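PDB 2PNW: membrane-bound lytic murein transglycosylase from Agrobacterium tumefaciens, which probably cleaves the glycan strands of the bacterial cell wall as a lytic murein transglycosylase with an MltA-type insert domain and a 3D domain. Local coordinates for residues 10-15 with 357-362; 84-89 with 365-370. All blocks are in the same frame, centred on the assembly; numbering follows the deposited sequence.

Contact 1. Residues 10-15 with 357-362; sequences DEVSFR and DFYILL
Val12 and Tyr359 mark the closest approach of the two backbones, their CA atoms 8.7 Å apart, a spacing that reflects strand 83-89 lying between strand 353-363 and the chain that runs on from strand 8-11. Side chains therefore have to reach over this middle strand, and two apolar pairs do so. In the first, CG2 of Val12 comes within 4.0 Å of CD1 of Tyr359, the two side chains crossing at about a right angle. The Val12 torsion sets this up: at chi1 -66° CG2 lies between the backbone N and the carbonyl carbon, while CG1 is turned toward Arg87. The second pair joins Phe14 to both methyls of Leu361. CE1 of Phe14 is 3.9 Å from Leu361 CD2 and 4.0 Å from Leu361 CD1, and CD1 lies at the ring edge in the ring plane. From Ser13 to Arg15 the chain forms an ST turn, Ser13 OG accepting from Arg15 N at 3.1 Å; separately, Ser13 N bonds to Asp16 OD2. Phe14 sits within this turn, past the end of strand 8-11, and its ring end approaches Leu361. Backbone bonds from Val12 to Pro85 and from Phe358 to Ile88 tie both segments to strand 83-89, and strand 299-304 continues the sheet beyond Tyr359. Helix 72-82 closes the Phe14 end, Glu80 touching Phe14 and Phe79 touching Leu361.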
loop_
_atom_site.group_PDB
_atom_site.type_symbol
_atom_site.label_atom_id
_atom_site.label_comp_id
_atom_site.label_asym_id
_atom_site.label_seq_id
_atom_site.Cartn_x
_atom_site.Cartn_y
_atom_site.Cartn_z
ATOM N N ASP A 10 -14.325 2.190 -20.269
ATOM C CA ASP A 10 -14.823 2.858 -21.453
ATOM C C ASP A 10 -13.983 4.069 -21.798
ATOM O O ASP A 10 -13.706 4.903 -20.942
ATOM C CB ASP A 10 -16.269 3.280 -21.214
ATOM C CG ASP A 10 -17.161 2.101 -20.881
ATOM O OD1 ASP A 10 -17.452 1.300 -21.800
ATOM O OD2 ASP A 10 -17.546 1.962 -19.696
ATOM N N GLU A 11 -13.602 4.166 -23.067
ATOM C CA GLU A 11 -12.767 5.270 -23.524
ATOM C C GLU A 11 -13.429 6.625 -23.276
ATOM O O GLU A 11 -14.632 6.786 -23.492
ATOM C CB GLU A 11 -12.438 5.105 -25.006
ATOM C CG GLU A 11 -11.511 6.179 -25.544
ATOM C CD GLU A 11 -11.049 5.927 -26.963
ATOM O OE1 GLU A 11 -11.510 4.959 -27.600
ATOM O OE2 GLU A 11 -10.208 6.707 -27.449
ATOM N N VAL A 12 -12.634 7.583 -22.802
ATOM C CA VAL A 12 -13.038 8.981 -22.717
ATOM C C VAL A 12 -11.949 9.804 -23.396
ATOM O O VAL A 12 -10.953 9.246 -23.884
ATOM C CB VAL A 12 -13.237 9.471 -21.260
ATOM C CG1 VAL A 12 -14.410 8.768 -20.582
ATOM C CG2 VAL A 12 -11.939 9.313 -20.423
ATOM N N SER A 13 -12.156 11.116 -23.441
ATOM C CA SER A 13 -11.185 12.072 -23.920
ATOM C C SER A 13 -10.536 12.742 -22.715
ATOM O O SER A 13 -11.119 12.741 -21.626
ATOM C CB SER A 13 -11.906 13.128 -24.773
ATOM O OG SER A 13 -11.207 14.366 -24.745
ATOM N N PHE A 14 -9.350 13.329 -22.898
ATOM C CA PHE A 14 -8.690 14.036 -21.790
ATOM C C PHE A 14 -9.519 15.235 -21.295
ATOM O O PHE A 14 -9.438 15.605 -20.126
ATOM C CB PHE A 14 -7.240 14.425 -22.129
ATOM C CG PHE A 14 -6.255 13.280 -21.978
ATOM C CD1 PHE A 14 -5.675 12.996 -20.739
ATOM C CD2 PHE A 14 -5.908 12.501 -23.074
ATOM C CE1 PHE A 14 -4.757 11.938 -20.595
ATOM C CE2 PHE A 14 -4.993 11.439 -22.943
ATOM C CZ PHE A 14 -4.424 11.161 -21.690
ATOM N N ARG A 15 -10.347 15.795 -22.188
ATOM C CA ARG A 15 -11.371 16.795 -21.823
ATOM C C ARG A 15 -12.403 16.296 -20.814
ATOM O O ARG A 15 -13.045 17.095 -20.151
ATOM C CB ARG A 15 -12.128 17.285 -23.063
ATOM C CG ARG A 15 -11.485 18.453 -23.769
ATOM C CD ARG A 15 -10.496 18.001 -24.818
ATOM N NE ARG A 15 -10.643 18.778 -26.050
ATOM C CZ ARG A 15 -9.935 18.571 -27.161
ATOM N NH1 ARG A 15 -9.015 17.609 -27.208
ATOM N NH2 ARG A 15 -10.144 19.337 -28.230
ATOM N N ASP A 357 -13.969 8.947 -8.903
ATOM C CA ASP A 357 -14.007 8.390 -10.253
ATOM C C ASP A 357 -12.575 8.006 -10.629
ATOM O O ASP A 357 -11.667 8.831 -10.479
ATOM C CB ASP A 357 -14.561 9.420 -11.264
ATOM C CG ASP A 357 -16.081 9.685 -11.090
ATOM O OD1 ASP A 357 -16.796 8.818 -10.540
ATOM O OD2 ASP A 357 -16.548 10.766 -11.519
ATOM N N PHE A 358 -12.385 6.771 -11.097
ATOM C CA PHE A 358 -11.065 6.265 -11.536
ATOM C C PHE A 358 -10.962 6.267 -13.058
ATOM O O PHE A 358 -11.851 5.750 -13.723
ATOM C CB PHE A 358 -10.875 4.817 -11.054
ATOM C CG PHE A 358 -10.389 4.695 -9.634
ATOM C CD1 PHE A 358 -11.015 5.385 -8.602
ATOM C CD2 PHE A 358 -9.306 3.872 -9.337
ATOM C CE1 PHE A 358 -10.561 5.279 -7.282
ATOM C CE2 PHE A 358 -8.849 3.732 -8.020
ATOM C CZ PHE A 358 -9.475 4.444 -6.991
ATOM N N TYR A 359 -9.894 6.838 -13.615
ATOM C CA TYR A 359 -9.639 6.738 -15.059
ATOM C C TYR A 359 -8.238 6.170 -15.211
ATOM O O TYR A 359 -7.303 6.700 -14.622
ATOM C CB TYR A 359 -9.704 8.105 -15.766
ATOM C CG TYR A 359 -10.959 8.929 -15.539
ATOM C CD1 TYR A 359 -11.990 8.938 -16.485
ATOM C CD2 TYR A 359 -11.111 9.702 -14.387
ATOM C CE1 TYR A 359 -13.141 9.692 -16.287
ATOM C CE2 TYR A 359 -12.275 10.461 -14.164
ATOM C CZ TYR A 359 -13.282 10.454 -15.129
ATOM O OH TYR A 359 -14.423 11.230 -14.937
ATOM N N ILE A 360 -8.081 5.111 -15.993
ATOM C CA ILE A 360 -6.751 4.530 -16.218
ATOM C C ILE A 360 -6.215 5.033 -17.563
ATOM O O ILE A 360 -6.984 5.203 -18.537
ATOM C CB ILE A 360 -6.770 2.956 -16.109
ATOM C CG1 ILE A 360 -5.348 2.375 -16.142
ATOM C CG2 ILE A 360 -7.640 2.319 -17.210
ATOM C CD1 ILE A 360 -5.310 0.839 -15.901
ATOM N N LEU A 361 -4.913 5.307 -17.630
ATOM C CA LEU A 361 -4.319 5.745 -18.886
ATOM C C LEU A 361 -3.576 4.557 -19.472
ATOM O O LEU A 361 -2.599 4.077 -18.879
ATOM C CB LEU A 361 -3.376 6.931 -18.690
ATOM C CG LEU A 361 -3.868 8.240 -18.045
ATOM C CD1 LEU A 361 -2.833 9.342 -18.283
ATOM C CD2 LEU A 361 -5.208 8.680 -18.580
ATOM N N LEU A 362 -4.046 4.061 -20.614
ATOM C CA LEU A 362 -3.387 2.903 -21.245
ATOM C C LEU A 362 -2.396 3.346 -22.291
ATOM O O LEU A 362 -2.702 4.236 -23.083
ATOM C CB LEU A 362 -4.406 1.949 -21.880
ATOM C CG LEU A 362 -5.561 1.459 -21.006
ATOM C CD1 LEU A 362 -6.347 0.388 -21.729
ATOM C CD2 LEU A 362 -5.017 0.909 -19.682
#

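Contact 2. Residues 84-89 with 365-370; sequences VPFRIS and IAAERY
A short, weakly bonded C-terminal helical segment packed against a sheet strand is the element at work here: directly after strand 353-363 the chain coils back, and Ala367 and Tyr370 settle on Val84 and Phe86 of strand 83-89. Val84 and Phe86 are two residues apart and so share a face of the strand, while Ala367 and Tyr370 are one turn apart, bridged by a backbone bond from Tyr370 N to Ala367 O of 2.9 Å. The Ala367 methyl packs on Val84, its CB 3.8 Å from both CB and CG2 of the valine. Such a small side chain lets the backbones draw together, to 6.4 Å between the CA atoms of Val84 and Ala367. The Phe86 ring reaches further along the turn. Its CE2 lies 4.0 Å from Ala367 CB, its CE1 is 3.7 Å from Tyr370 CB, and its CZ passes obliquely by the Ala367 carbonyl oxygen. Tyr370 meets Phe86 chiefly through its CB: with chi1 at -61° the two side chains cross at about a right angle and the tyrosine ring leads away, its OH bonding to the Leu50 carbonyl. One face of the Arg369 guanidinium meets CE2 of that tyrosine ring, and a salt bridge to Glu56 holds the same group. Strand 83-89 is hydrogen-bonded between strands 8-11 and 353-363, Leu362 and Ile9 pack against Tyr370, and helix 54-66 borders the turn through Ala366 and Ile365.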
loop_
_atom_site.group_PDB
_atom_site.type_symbol
_atom_site.label_atom_id
_atom_site.label_comp_id
_atom_site.label_asym_id
_atom_site.label_seq_id
_atom_site.Cartn_x
_atom_site.Cartn_y
_atom_site.Cartn_z
ATOM N N VAL A 84 -4.091 6.623 -23.702
ATOM C CA VAL A 84 -5.525 6.809 -23.922
ATOM C C VAL A 84 -6.265 6.545 -22.614
ATOM O O VAL A 84 -6.081 5.481 -22.024
ATOM C CB VAL A 84 -6.043 5.833 -24.991
ATOM C CG1 VAL A 84 -7.563 6.014 -25.203
ATOM C CG2 VAL A 84 -5.275 6.003 -26.302
ATOM N N PRO A 85 -7.116 7.501 -22.163
ATOM C CA PRO A 85 -7.816 7.365 -20.887
ATOM C C PRO A 85 -9.138 6.598 -20.999
ATOM O O PRO A 85 -9.886 6.749 -21.994
ATOM C CB PRO A 85 -8.095 8.815 -20.478
ATOM C CG PRO A 85 -8.104 9.607 -21.771
ATOM C CD PRO A 85 -7.487 8.751 -22.862
ATOM N N PHE A 86 -9.423 5.811 -19.967
ATOM C CA PHE A 86 -10.642 5.002 -19.882
ATOM C C PHE A 86 -11.228 5.147 -18.481
ATOM O O PHE A 86 -10.507 5.001 -17.489
ATOM C CB PHE A 86 -10.312 3.525 -20.096
ATOM C CG PHE A 86 -9.878 3.185 -21.486
ATOM C CD1 PHE A 86 -10.766 2.583 -22.368
ATOM C CD2 PHE A 86 -8.585 3.446 -21.914
ATOM C CE1 PHE A 86 -10.371 2.251 -23.658
ATOM C CE2 PHE A 86 -8.182 3.127 -23.208
ATOM C CZ PHE A 86 -9.085 2.520 -24.080
ATOM N N ARG A 87 -12.521 5.441 -18.400
ATOM C CA ARG A 87 -13.230 5.456 -17.123
ATOM C C ARG A 87 -13.420 4.021 -16.662
ATOM O O ARG A 87 -13.858 3.168 -17.437
ATOM C CB ARG A 87 -14.601 6.133 -17.271
ATOM C CG ARG A 87 -15.348 6.350 -15.956
ATOM C CD ARG A 87 -16.745 6.979 -16.192
ATOM N NE ARG A 87 -16.631 8.418 -16.460
ATOM C CZ ARG A 87 -16.854 8.977 -17.645
ATOM N NH1 ARG A 87 -17.241 8.226 -18.675
ATOM N NH2 ARG A 87 -16.702 10.291 -17.798
ATOM N N ILE A 88 -13.069 3.743 -15.415
ATOM C CA ILE A 88 -13.339 2.431 -14.831
ATOM C C ILE A 88 -14.701 2.490 -14.127
ATOM O O ILE A 88 -14.919 3.337 -13.262
ATOM C CB ILE A 88 -12.241 1.998 -13.838
ATOM C CG1 ILE A 88 -10.876 1.927 -14.545
ATOM C CG2 ILE A 88 -12.598 0.643 -13.182
ATOM C CD1 ILE A 88 -9.686 1.779 -13.590
ATOM N N SER A 89 -15.615 1.599 -14.508
ATOM C CA SER A 89 -16.941 1.560 -13.867
ATOM C C SER A 89 -17.175 0.227 -13.170
ATOM O O SER A 89 -17.362 -0.788 -13.850
ATOM C CB SER A 89 -18.038 1.811 -14.901
ATOM O OG SER A 89 -17.974 3.136 -15.395
ATOM N N ILE A 365 -0.550 1.579 -27.775
ATOM C CA ILE A 365 -0.589 0.257 -28.451
ATOM C C ILE A 365 -1.507 -0.750 -27.754
ATOM O O ILE A 365 -2.214 -1.513 -28.426
ATOM C CB ILE A 365 0.813 -0.408 -28.676
ATOM C CG1 ILE A 365 1.442 -0.867 -27.344
ATOM C CG2 ILE A 365 1.738 0.518 -29.497
ATOM C CD1 ILE A 365 2.399 -2.087 -27.437
ATOM N N ALA A 366 -1.499 -0.743 -26.421
ATOM C CA ALA A 366 -2.366 -1.621 -25.632
ATOM C C ALA A 366 -3.821 -1.204 -25.716
ATOM O O ALA A 366 -4.720 -2.038 -25.613
ATOM C CB ALA A 366 -1.933 -1.643 -24.180
ATOM N N ALA A 367 -4.049 0.096 -25.872
ATOM C CA ALA A 367 -5.386 0.658 -25.777
ATOM C C ALA A 367 -6.346 0.135 -26.857
ATOM O O ALA A 367 -7.552 0.011 -26.617
ATOM C CB ALA A 367 -5.311 2.187 -25.812
ATOM N N GLU A 368 -5.817 -0.183 -28.034
ATOM C CA GLU A 368 -6.676 -0.558 -29.166
ATOM C C GLU A 368 -7.654 -1.686 -28.880
ATOM O O GLU A 368 -8.839 -1.571 -29.189
ATOM C CB GLU A 368 -5.852 -0.850 -30.425
ATOM C CG GLU A 368 -5.621 0.389 -31.292
ATOM C CD GLU A 368 -6.893 0.914 -31.972
ATOM O OE1 GLU A 368 -7.896 0.161 -32.087
ATOM O OE2 GLU A 368 -6.880 2.094 -32.406
ATOM N N ARG A 369 -7.181 -2.764 -28.262
ATOM C CA ARG A 369 -8.079 -3.874 -27.936
ATOM C C ARG A 369 -9.178 -3.542 -26.921
ATOM O O ARG A 369 -10.146 -4.290 -26.801
ATOM C CB ARG A 369 -7.288 -5.108 -27.481
ATOM C CG ARG A 369 -6.651 -5.011 -26.091
ATOM C CD ARG A 369 -5.919 -6.322 -25.805
ATOM N NE ARG A 369 -5.176 -6.338 -24.541
ATOM C CZ ARG A 369 -3.946 -5.854 -24.393
ATOM N NH1 ARG A 369 -3.345 -5.922 -23.207
ATOM N NH2 ARG A 369 -3.325 -5.297 -25.422
ATOM N N TYR A 370 -9.030 -2.446 -26.175
ATOM C CA TYR A 370 -10.084 -2.020 -25.249
ATOM C C TYR A 370 -11.078 -1.074 -25.920
ATOM O O TYR A 370 -12.183 -0.879 -25.421
ATOM C CB TYR A 370 -9.491 -1.378 -23.983
ATOM C CG TYR A 370 -8.627 -2.354 -23.228
ATOM C CD1 TYR A 370 -9.174 -3.199 -22.255
ATOM C CD2 TYR A 370 -7.267 -2.479 -23.525
ATOM C CE1 TYR A 370 -8.369 -4.136 -21.578
ATOM C CE2 TYR A 370 -6.460 -3.406 -22.842
ATOM C CZ TYR A 370 -7.012 -4.218 -21.888
ATOM O OH TYR A 370 -6.220 -5.130 -21.243
#

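Strand 83-89 unites the two contacts, whose centres are only 7 Å apart. Contact 1 joins strand 353-363 to the chain that follows strand 8-11, over strand 83-89, whereas contact 2 sets the helical turn following strand 353-363 directly upon it. Leu362 O to Val84 N and Ile360 N to Phe86 O, both probable hydrogen bonds, couple them through the backbone. Contact 2 is the more buried, with a methyl and a phenyl ring as its main pieces; contact 1 is partly buried, its partly exposed Val12 and Phe14 meeting buried Tyr359 and Leu361. Both are apolar across the interface, and a salt bridge between Glu11 and Arg371 links the region near the start of the model to its last residue.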